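Local atomic coordinates of ferredoxin CarAc (Pseudomonas resinovorans, PDB entry 7BUH), a protein that carries electrons from the reductase CarAd to the terminal oxygenase CarAa of the carbazole 1,9a-dioxygenase system, using a Rieske [2Fe-2S] cluster. Residues L30-V35 with V100-E105; Q38-E43 with F72-G77; T45-I50 with V86-F91. All coordinates share one frame; numbering follows the deposited sequence.

Contact 1 of 3, residues L30-V35 with V100-E105; sequences LAVYRV and VYVAGE
V32 and V102 face each other in the buried interior and, together with L30, supply most of this contact. The two segments lie on strands 27-35 and 99-103. These strands belong to one antiparallel sheet but are not neighbours in it, because strands 90-96 and 38-43 run between them. Their short segments pass 9.1 Å apart at an angle of 136°. No hydrogen bond crosses that gap, and side chains fill it.

V32 uses both of its methyl groups. CG1 is anti to the backbone N (chi1 177°) and meets V100 CG1 at 4.0 Å. V32 CG2, anti to the carbonyl carbon, rests against V102 CB at 4.1 Å. One residue thus spans two inward-pointing valines of the opposing strand. In both pairs the side chains run past each other in opposite directions, alongside rather than end to end.

V102 holds CG1 between its backbone N and carbonyl carbon (chi1 61°). In this rotamer both methyls touch L30 CD1. V102 CG2 lies 4.0 Å from L30 CD1, and V102 CG1 lies 4.1 Å from the same L30 atom. L30 crosses V102 at a slant. L30 CD1 also lies 3.8 Å from A103 O, where apolar carbon meets a backbone oxygen.

Other strands complete the core. V22 of strand 18-24 packs on V32, and L6 and V8 of strand 5-10 pack on V102. F91 touches L30, and V93 touches V100, both from strand 90-96. The contact lies away from the iron-sulfur cluster. Side chains of non-adjacent strands meet here inside the curled antiparallel sheet, as in the beta-barrel-like base of the Rieske fold.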
loop_
_atom_site.group_PDB
_atom_site.type_symbol
_atom_site.label_atom_id
_atom_site.label_comp_id
_atom_site.label_asym_id
_atom_site.label_seq_id
_atom_site.Cartn_x
_atom_site.Cartn_y
_atom_site.Cartn_z
ATOM N N LEU A 30 -5.543 -1.787 1.410
ATOM C CA LEU A 30 -4.103 -1.641 1.073
ATOM C C LEU A 30 -3.961 -1.308 -0.419
ATOM O O LEU A 30 -4.849 -1.624 -1.228
ATOM C CB LEU A 30 -3.360 -2.931 1.424
ATOM C CG LEU A 30 -3.611 -3.455 2.840
ATOM C CD1 LEU A 30 -2.913 -4.785 3.065
ATOM C CD2 LEU A 30 -3.194 -2.435 3.881
ATOM N N ALA A 31 -2.848 -0.680 -0.752
ATOM C CA ALA A 31 -2.407 -0.465 -2.147
ATOM C C ALA A 31 -1.127 -1.272 -2.329
ATOM O O ALA A 31 -0.247 -1.199 -1.465
ATOM C CB ALA A 31 -2.206 0.997 -2.402
ATOM N N VAL A 32 -1.054 -2.049 -3.395
ATOM C CA VAL A 32 0.169 -2.795 -3.777
ATOM C C VAL A 32 0.729 -2.164 -5.051
ATOM O O VAL A 32 -0.033 -1.990 -6.036
ATOM C CB VAL A 32 -0.142 -4.283 -3.978
ATOM C CG1 VAL A 32 1.076 -5.039 -4.429
ATOM C CG2 VAL A 32 -0.692 -4.866 -2.697
ATOM N N TYR A 33 2.006 -1.809 -5.037
ATOM C CA TYR A 33 2.654 -1.046 -6.131
ATOM C C TYR A 33 3.724 -1.922 -6.761
ATOM O O TYR A 33 4.436 -2.575 -6.003
ATOM C CB TYR A 33 3.338 0.212 -5.595
ATOM C CG TYR A 33 2.527 1.032 -4.638
ATOM C CD1 TYR A 33 2.542 0.801 -3.277
ATOM C CD2 TYR A 33 1.774 2.091 -5.094
ATOM C CE1 TYR A 33 1.823 1.575 -2.383
ATOM C CE2 TYR A 33 1.050 2.878 -4.215
ATOM C CZ TYR A 33 1.062 2.620 -2.860
ATOM O OH TYR A 33 0.362 3.449 -2.026
ATOM N N ARG A 34 3.776 -1.970 -8.098
ATOM C CA ARG A 34 4.911 -2.574 -8.819
ATOM C C ARG A 34 5.766 -1.403 -9.305
ATOM O O ARG A 34 5.286 -0.619 -10.150
ATOM C CB ARG A 34 4.480 -3.458 -9.985
ATOM C CG ARG A 34 5.689 -4.118 -10.631
ATOM C CD ARG A 34 5.367 -5.043 -11.789
ATOM N NE ARG A 34 6.587 -5.605 -12.332
ATOM C CZ ARG A 34 6.712 -6.821 -12.873
ATOM N NH1 ARG A 34 5.699 -7.670 -12.873
ATOM N NH2 ARG A 34 7.897 -7.218 -13.320
ATOM N N VAL A 35 6.950 -1.264 -8.730
ATOM C CA VAL A 35 7.928 -0.227 -9.126
ATOM C C VAL A 35 9.034 -0.976 -9.853
ATOM O O VAL A 35 9.778 -1.715 -9.170
ATOM C CB VAL A 35 8.409 0.580 -7.912
ATOM C CG1 VAL A 35 9.448 1.607 -8.303
ATOM C CG2 VAL A 35 7.205 1.229 -7.222
ATOM N N VAL A 100 1.622 -12.554 -6.228
ATOM C CA VAL A 100 1.907 -11.438 -5.280
ATOM C C VAL A 100 1.025 -11.617 -4.037
ATOM O O VAL A 100 -0.218 -11.775 -4.183
ATOM C CB VAL A 100 1.626 -10.083 -5.951
ATOM C CG1 VAL A 100 1.862 -8.965 -4.951
ATOM C CG2 VAL A 100 2.487 -9.935 -7.205
ATOM N N TYR A 101 1.648 -11.617 -2.879
ATOM C CA TYR A 101 0.963 -11.634 -1.572
ATOM C C TYR A 101 1.382 -10.424 -0.767
ATOM O O TYR A 101 2.587 -10.115 -0.674
ATOM C CB TYR A 101 1.321 -12.892 -0.784
ATOM C CG TYR A 101 0.801 -14.158 -1.396
ATOM C CD1 TYR A 101 1.445 -14.718 -2.489
ATOM C CD2 TYR A 101 -0.269 -14.846 -0.852
ATOM C CE1 TYR A 101 0.994 -15.890 -3.075
ATOM C CE2 TYR A 101 -0.736 -16.027 -1.425
ATOM C CZ TYR A 101 -0.085 -16.563 -2.536
ATOM O OH TYR A 101 -0.473 -17.743 -3.125
ATOM N N VAL A 102 0.402 -9.810 -0.117
ATOM C CA VAL A 102 0.688 -8.723 0.846
ATOM C C VAL A 102 0.376 -9.204 2.261
ATOM O O VAL A 102 -0.641 -9.843 2.471
ATOM C CB VAL A 102 -0.017 -7.410 0.436
ATOM C CG1 VAL A 102 -1.532 -7.501 0.379
ATOM C CG2 VAL A 102 0.402 -6.294 1.363
ATOM N N ALA A 103 1.256 -8.902 3.199
ATOM C CA ALA A 103 1.061 -9.236 4.616
ATOM C C ALA A 103 -0.230 -8.558 5.080
ATOM O O ALA A 103 -0.579 -7.431 4.569
ATOM C CB ALA A 103 2.249 -8.839 5.427
ATOM N N GLY A 104 -0.991 -9.282 5.891
ATOM C CA GLY A 104 -2.274 -8.822 6.430
ATOM C C GLY A 104 -2.003 -7.971 7.640
ATOM O O GLY A 104 -2.992 -7.398 8.128
ATOM N N GLU A 105 -0.721 -7.936 8.066
ATOM C CA GLU A 105 -0.189 -7.186 9.244
ATOM C C GLU A 105 -1.352 -6.907 10.213
ATOM O O GLU A 105 -1.380 -5.787 10.803
ATOM C CB GLU A 105 0.631 -5.963 8.774
ATOM C CG GLU A 105 0.617 -4.732 9.692
ATOM C CD GLU A 105 1.570 -3.593 9.349
ATOM O OE1 GLU A 105 1.146 -2.418 9.390
ATOM O OE2 GLU A 105 2.750 -3.871 9.080
#

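Contact 2 of 3, residues Q38-E43 with F72-G77; sequences QFYATE and FNVCTG
An Asx turn at N73 ends strand 71-73 of the smaller sheet and sets the following loop against strand 38-43, chiefly through Y40 and V74. In the turn, C75 N donates to N73 OD1 at 2.9 Å. T76 N donates to N73 OD1 at 3.1 Å, which extends the turn to an Asx motif. The two donors approach from opposite faces of the amide plane. A backbone bond from G77 N to N73 O spans the loop.

The turn presents C75 to Y40. C75 SG sits above the centre of the Y40 ring, 3.7 Å from the centroid and 10° off the ring normal. This is a sulfur-aromatic contact over the face. SG is anti to the carbonyl carbon of C75 (chi1 -58°), which points it at the ring. The far end of the ring is tied within its own strand: Y40 OH donates to Q38 OE1 at 2.6 Å, from above the carbonyl plane.

V74 CG2 meets the base of the Y40 side chain, 4.1 Å from Y40 CB. V74 O is close to two carbons of the strand, 3.6 Å from Y40 CB and 3.6 Å from T42 CG2.

The T42 methyl faces the loop, while T42 OG1 donates to the carbonyl of the next residue, E43 O, at 2.7 Å. T42 OG1 is also hydrogen-bonded to Y33 OH. Y33 packs on V74 as well. The contact joins the small sheet of the cluster-binding part to the larger sheet, the interface typical of the two-part Rieske fold.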
loop_
_atom_site.group_PDB
_atom_site.type_symbol
_atom_site.label_atom_id
_atom_site.label_comp_id
_atom_site.label_asym_id
_atom_site.label_seq_id
_atom_site.Cartn_x
_atom_site.Cartn_y
_atom_site.Cartn_z
ATOM N N GLN A 38 10.005 -4.606 -8.586
ATOM C CA GLN A 38 9.881 -4.770 -7.129
ATOM C C GLN A 38 8.454 -4.374 -6.750
ATOM O O GLN A 38 7.813 -3.608 -7.478
ATOM C CB GLN A 38 10.918 -3.962 -6.345
ATOM C CG GLN A 38 12.354 -4.338 -6.681
ATOM C CD GLN A 38 13.342 -3.350 -6.099
ATOM O OE1 GLN A 38 12.977 -2.301 -5.567
ATOM N NE2 GLN A 38 14.618 -3.690 -6.170
ATOM N N PHE A 39 7.991 -4.962 -5.670
ATOM C CA PHE A 39 6.618 -4.794 -5.136
ATOM C C PHE A 39 6.686 -4.204 -3.737
ATOM O O PHE A 39 7.517 -4.661 -2.933
ATOM C CB PHE A 39 5.882 -6.136 -5.134
ATOM C CG PHE A 39 5.641 -6.686 -6.510
ATOM C CD1 PHE A 39 6.597 -7.484 -7.133
ATOM C CD2 PHE A 39 4.464 -6.372 -7.184
ATOM C CE1 PHE A 39 6.356 -7.989 -8.410
ATOM C CE2 PHE A 39 4.217 -6.898 -8.445
ATOM C CZ PHE A 39 5.188 -7.678 -9.058
ATOM N N TYR A 40 5.799 -3.246 -3.448
ATOM C CA TYR A 40 5.679 -2.561 -2.136
ATOM C C TYR A 40 4.188 -2.439 -1.830
ATOM O O TYR A 40 3.347 -2.557 -2.753
ATOM C CB TYR A 40 6.385 -1.200 -2.164
ATOM C CG TYR A 40 7.852 -1.350 -2.444
ATOM C CD1 TYR A 40 8.723 -1.763 -1.433
ATOM C CD2 TYR A 40 8.355 -1.233 -3.732
ATOM C CE1 TYR A 40 10.072 -1.984 -1.688
ATOM C CE2 TYR A 40 9.703 -1.436 -3.992
ATOM C CZ TYR A 40 10.559 -1.815 -2.970
ATOM O OH TYR A 40 11.875 -2.072 -3.230
ATOM N N ALA A 41 3.861 -2.224 -0.573
ATOM C CA ALA A 41 2.461 -2.039 -0.165
ATOM C C ALA A 41 2.382 -1.015 0.954
ATOM O O ALA A 41 3.262 -0.999 1.830
ATOM C CB ALA A 41 1.858 -3.351 0.268
ATOM N N THR A 42 1.333 -0.222 0.931
ATOM C CA THR A 42 0.984 0.689 2.037
ATOM C C THR A 42 -0.510 0.565 2.318
ATOM O O THR A 42 -1.204 -0.083 1.551
ATOM C CB THR A 42 1.328 2.138 1.656
ATOM O OG1 THR A 42 0.524 2.588 0.557
ATOM C CG2 THR A 42 2.782 2.346 1.292
ATOM N N GLU A 43 -0.998 1.271 3.333
ATOM C CA GLU A 43 -2.410 1.658 3.408
ATOM C C GLU A 43 -2.785 2.312 2.070
ATOM O O GLU A 43 -1.963 3.061 1.484
ATOM C CB GLU A 43 -2.657 2.636 4.559
ATOM C CG GLU A 43 -2.540 1.986 5.909
ATOM C CD GLU A 43 -2.162 2.905 7.071
ATOM O OE1 GLU A 43 -1.945 4.171 6.892
ATOM O OE2 GLU A 43 -2.062 2.330 8.189
ATOM N N PHE A 72 3.705 10.137 -1.299
ATOM C CA PHE A 72 4.399 9.283 -0.315
ATOM C C PHE A 72 5.431 8.449 -1.037
ATOM O O PHE A 72 5.159 8.033 -2.179
ATOM C CB PHE A 72 3.440 8.325 0.385
ATOM C CG PHE A 72 2.356 9.024 1.153
ATOM C CD1 PHE A 72 2.543 9.371 2.490
ATOM C CD2 PHE A 72 1.149 9.329 0.544
ATOM C CE1 PHE A 72 1.520 9.984 3.195
ATOM C CE2 PHE A 72 0.145 9.962 1.244
ATOM C CZ PHE A 72 0.333 10.290 2.571
ATOM N N ASN A 73 6.547 8.162 -0.373
ATOM C CA ASN A 73 7.491 7.119 -0.847
ATOM C C ASN A 73 6.821 5.767 -0.573
ATOM O O ASN A 73 6.461 5.548 0.583
ATOM C CB ASN A 73 8.839 7.237 -0.152
ATOM C CG ASN A 73 9.835 6.258 -0.740
ATOM O OD1 ASN A 73 9.743 5.063 -0.507
ATOM N ND2 ASN A 73 10.815 6.763 -1.463
ATOM N N VAL A 74 6.622 4.902 -1.573
ATOM C CA VAL A 74 5.893 3.610 -1.381
ATOM C C VAL A 74 6.713 2.588 -0.572
ATOM O O VAL A 74 6.115 1.649 0.018
ATOM C CB VAL A 74 5.403 3.023 -2.719
ATOM C CG1 VAL A 74 4.453 3.976 -3.446
ATOM C CG2 VAL A 74 6.540 2.620 -3.622
ATOM N N CYS A 75 8.037 2.741 -0.549
ATOM C CA CYS A 75 8.992 1.854 0.167
ATOM C C CYS A 75 8.966 2.155 1.669
ATOM O O CYS A 75 9.040 1.212 2.491
ATOM C CB CYS A 75 10.400 2.099 -0.365
ATOM S SG CYS A 75 10.580 1.839 -2.146
ATOM N N THR A 76 8.919 3.433 2.038
ATOM C CA THR A 76 9.027 3.876 3.457
ATOM C C THR A 76 7.676 4.270 4.060
ATOM O O THR A 76 7.602 4.337 5.303
ATOM C CB THR A 76 10.002 5.049 3.584
ATOM O OG1 THR A 76 9.457 6.177 2.912
ATOM C CG2 THR A 76 11.382 4.717 3.053
ATOM N N GLY A 77 6.706 4.620 3.202
ATOM C CA GLY A 77 5.422 5.205 3.595
ATOM C C GLY A 77 5.561 6.659 3.991
ATOM O O GLY A 77 4.571 7.227 4.414
HETATM O O HOH W 1 6.142 -0.315 1.572
#

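Contact 3 of 3, residues T45-I50 with V86-F91; sequences TCTHGI and VPLGVF. With FES (Fe2/s2 (inorganic) cluster), chain B.
T47 is bound to V86 across the contact and, in sequence, lies between the cluster ligands C46 and H48. These two form the first shell. C46 SG binds the iron FE2 at 2.3 Å, and H48 ND1 binds the iron FE1 at 2.1 Å. C65 completes the protein ligands of FE2, and H68 those of FE1. The loop also has a weak hydrogen bond from H48 N to C46 SG. G49 N comes within 3.0 Å of the bridging sulfide S1.

Behind the ligands, T47 OG1 donates to V86 O at 2.7 Å. The donor is tilted only 16° from the carbonyl plane, and the C=O...donor angle is 134°. OG1 lies between the backbone N and carbonyl carbon of T47 (chi1 59°), and this points it at V86. A water closes a small ring here, donating to T47 OG1 and accepting from V86 N. The hydroxyl therefore has a partner for both its roles.

Carbon contacts flank this bond. V86 CB lies 3.7 Å from T47 CB, and the two side chains meet at a slant. T47 CG2 rests against the chain at V86 O and P87 O and also meets L88 CD2 at 3.9 Å. L88 CD2 lies 3.6 Å from T45 O. Farther out, F72 touches C46, T47 and L88.

Two cysteines on one iron and two histidines on the other define a Rieske cluster. Histidine ligation generally raises the reduction potential above that of all-cysteine [2Fe-2S] sites. The weak H48 N to C46 SG bond may add a little, consistent with a carrier of single electrons.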
loop_
_atom_site.group_PDB
_atom_site.type_symbol
_atom_site.label_atom_id
_atom_site.label_comp_id
_atom_site.label_asym_id
_atom_site.label_seq_id
_atom_site.Cartn_x
_atom_site.Cartn_y
_atom_site.Cartn_z
ATOM N N THR A 45 -5.423 4.387 1.831
ATOM C CA THR A 45 -6.124 5.657 2.145
ATOM C C THR A 45 -5.082 6.732 2.418
ATOM O O THR A 45 -4.313 6.572 3.330
ATOM C CB THR A 45 -7.114 5.476 3.291
ATOM O OG1 THR A 45 -7.961 4.361 2.964
ATOM C CG2 THR A 45 -7.926 6.734 3.513
ATOM N N CYS A 46 -5.085 7.795 1.622
ATOM C CA CYS A 46 -4.242 8.979 1.853
ATOM C C CYS A 46 -4.531 9.510 3.262
ATOM O O CYS A 46 -5.726 9.741 3.600
ATOM C CB CYS A 46 -4.514 10.057 0.817
ATOM S SG CYS A 46 -3.339 11.412 0.979
ATOM N N THR A 47 -3.480 9.729 4.042
ATOM C CA THR A 47 -3.631 10.190 5.446
ATOM C C THR A 47 -4.154 11.621 5.500
ATOM O O THR A 47 -4.693 12.005 6.548
ATOM C CB THR A 47 -2.334 10.039 6.232
ATOM O OG1 THR A 47 -1.340 10.804 5.557
ATOM C CG2 THR A 47 -1.974 8.585 6.397
ATOM N N HIS A 48 -3.994 12.381 4.423
ATOM C CA HIS A 48 -4.362 13.810 4.369
ATOM C C HIS A 48 -5.885 13.974 4.251
ATOM O O HIS A 48 -6.490 14.542 5.155
ATOM C CB HIS A 48 -3.604 14.513 3.246
ATOM C CG HIS A 48 -4.002 15.934 3.126
ATOM N ND1 HIS A 48 -4.737 16.370 2.044
ATOM C CD2 HIS A 48 -3.813 16.996 3.946
ATOM C CE1 HIS A 48 -4.938 17.680 2.172
ATOM N NE2 HIS A 48 -4.417 18.073 3.356
ATOM N N GLY A 49 -6.489 13.583 3.140
ATOM C CA GLY A 49 -7.915 13.857 2.876
ATOM C C GLY A 49 -8.679 12.668 2.307
ATOM O O GLY A 49 -9.671 12.919 1.558
ATOM N N ILE A 50 -8.249 11.433 2.609
ATOM C CA ILE A 50 -9.098 10.209 2.543
ATOM C C ILE A 50 -9.248 9.688 1.106
ATOM O O ILE A 50 -10.124 8.830 0.868
ATOM C CB ILE A 50 -10.477 10.519 3.162
ATOM C CG1 ILE A 50 -10.353 11.030 4.599
ATOM C CG2 ILE A 50 -11.394 9.329 3.076
ATOM C CD1 ILE A 50 -9.625 10.092 5.533
ATOM N N VAL A 86 1.375 12.937 7.561
ATOM C CA VAL A 86 1.250 11.708 8.377
ATOM C C VAL A 86 1.694 10.507 7.546
ATOM O O VAL A 86 1.099 10.248 6.504
ATOM C CB VAL A 86 -0.176 11.504 8.907
ATOM C CG1 VAL A 86 -0.255 10.191 9.664
ATOM C CG2 VAL A 86 -0.637 12.678 9.756
ATOM N N PRO A 87 2.742 9.761 7.960
ATOM C CA PRO A 87 3.193 8.585 7.207
ATOM C C PRO A 87 2.134 7.468 7.107
ATOM O O PRO A 87 1.260 7.343 7.975
ATOM C CB PRO A 87 4.405 8.052 7.990
ATOM C CG PRO A 87 4.816 9.200 8.889
ATOM C CD PRO A 87 3.535 9.948 9.187
ATOM N N LEU A 88 2.189 6.745 5.993
ATOM C CA LEU A 88 1.397 5.523 5.736
ATOM C C LEU A 88 2.026 4.363 6.499
ATOM O O LEU A 88 3.261 4.269 6.544
ATOM C CB LEU A 88 1.364 5.194 4.240
ATOM C CG LEU A 88 0.756 6.234 3.322
ATOM C CD1 LEU A 88 1.131 5.967 1.864
ATOM C CD2 LEU A 88 -0.756 6.309 3.514
ATOM N N GLY A 89 1.164 3.461 6.945
ATOM C CA GLY A 89 1.530 2.103 7.330
ATOM C C GLY A 89 2.162 1.407 6.148
ATOM O O GLY A 89 1.654 1.549 5.022
ATOM N N VAL A 90 3.221 0.661 6.389
ATOM C CA VAL A 90 3.862 -0.148 5.317
ATOM C C VAL A 90 3.580 -1.627 5.586
ATOM O O VAL A 90 3.549 -2.058 6.785
ATOM C CB VAL A 90 5.360 0.156 5.179
ATOM C CG1 VAL A 90 5.585 1.620 4.797
ATOM C CG2 VAL A 90 6.148 -0.222 6.411
ATOM N N PHE A 91 3.376 -2.386 4.519
ATOM C CA PHE A 91 3.097 -3.848 4.600
ATOM C C PHE A 91 4.106 -4.580 3.726
ATOM O O PHE A 91 4.283 -4.190 2.584
ATOM C CB PHE A 91 1.657 -4.166 4.189
ATOM C CG PHE A 91 0.634 -3.520 5.084
ATOM C CD1 PHE A 91 0.450 -2.144 5.089
ATOM C CD2 PHE A 91 -0.080 -4.275 6.008
ATOM C CE1 PHE A 91 -0.459 -1.544 5.945
ATOM C CE2 PHE A 91 -0.983 -3.672 6.870
ATOM C CZ PHE A 91 -1.182 -2.310 6.831
HETATM FE FE1 FES B . -5.073 15.304 0.218
HETATM FE FE2 FES B . -4.230 12.884 -0.537
HETATM S S1 FES B . -6.288 13.410 0.103
HETATM S S2 FES B . -3.113 14.809 -0.653
HETATM O O HOH W 2 -1.031 13.512 5.953
#

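In the fold
All three contacts lie within the Rieske domain. Contact 1 is confined to the large antiparallel sheet. Contact 2 joins that sheet to the cluster-binding part, and contact 3 joins the two chain segments that lead into and out of that part. Contacts 1 and 2 have centres about 8 Å apart, and strand 27-35 of contact 1 is paired with strand 38-43 of contact 2. Contacts 2 and 3 are about 10 Å apart and are joined by backbone bonds from L88 N to G77 O and from F91 N to A41 O. Contacts 1 and 3 are about 14 Å apart. Along the chain, contact 1 encloses the other two, whose segments alternate. The cluster-binding part is thus an insertion between strands 38-43 and 90-96.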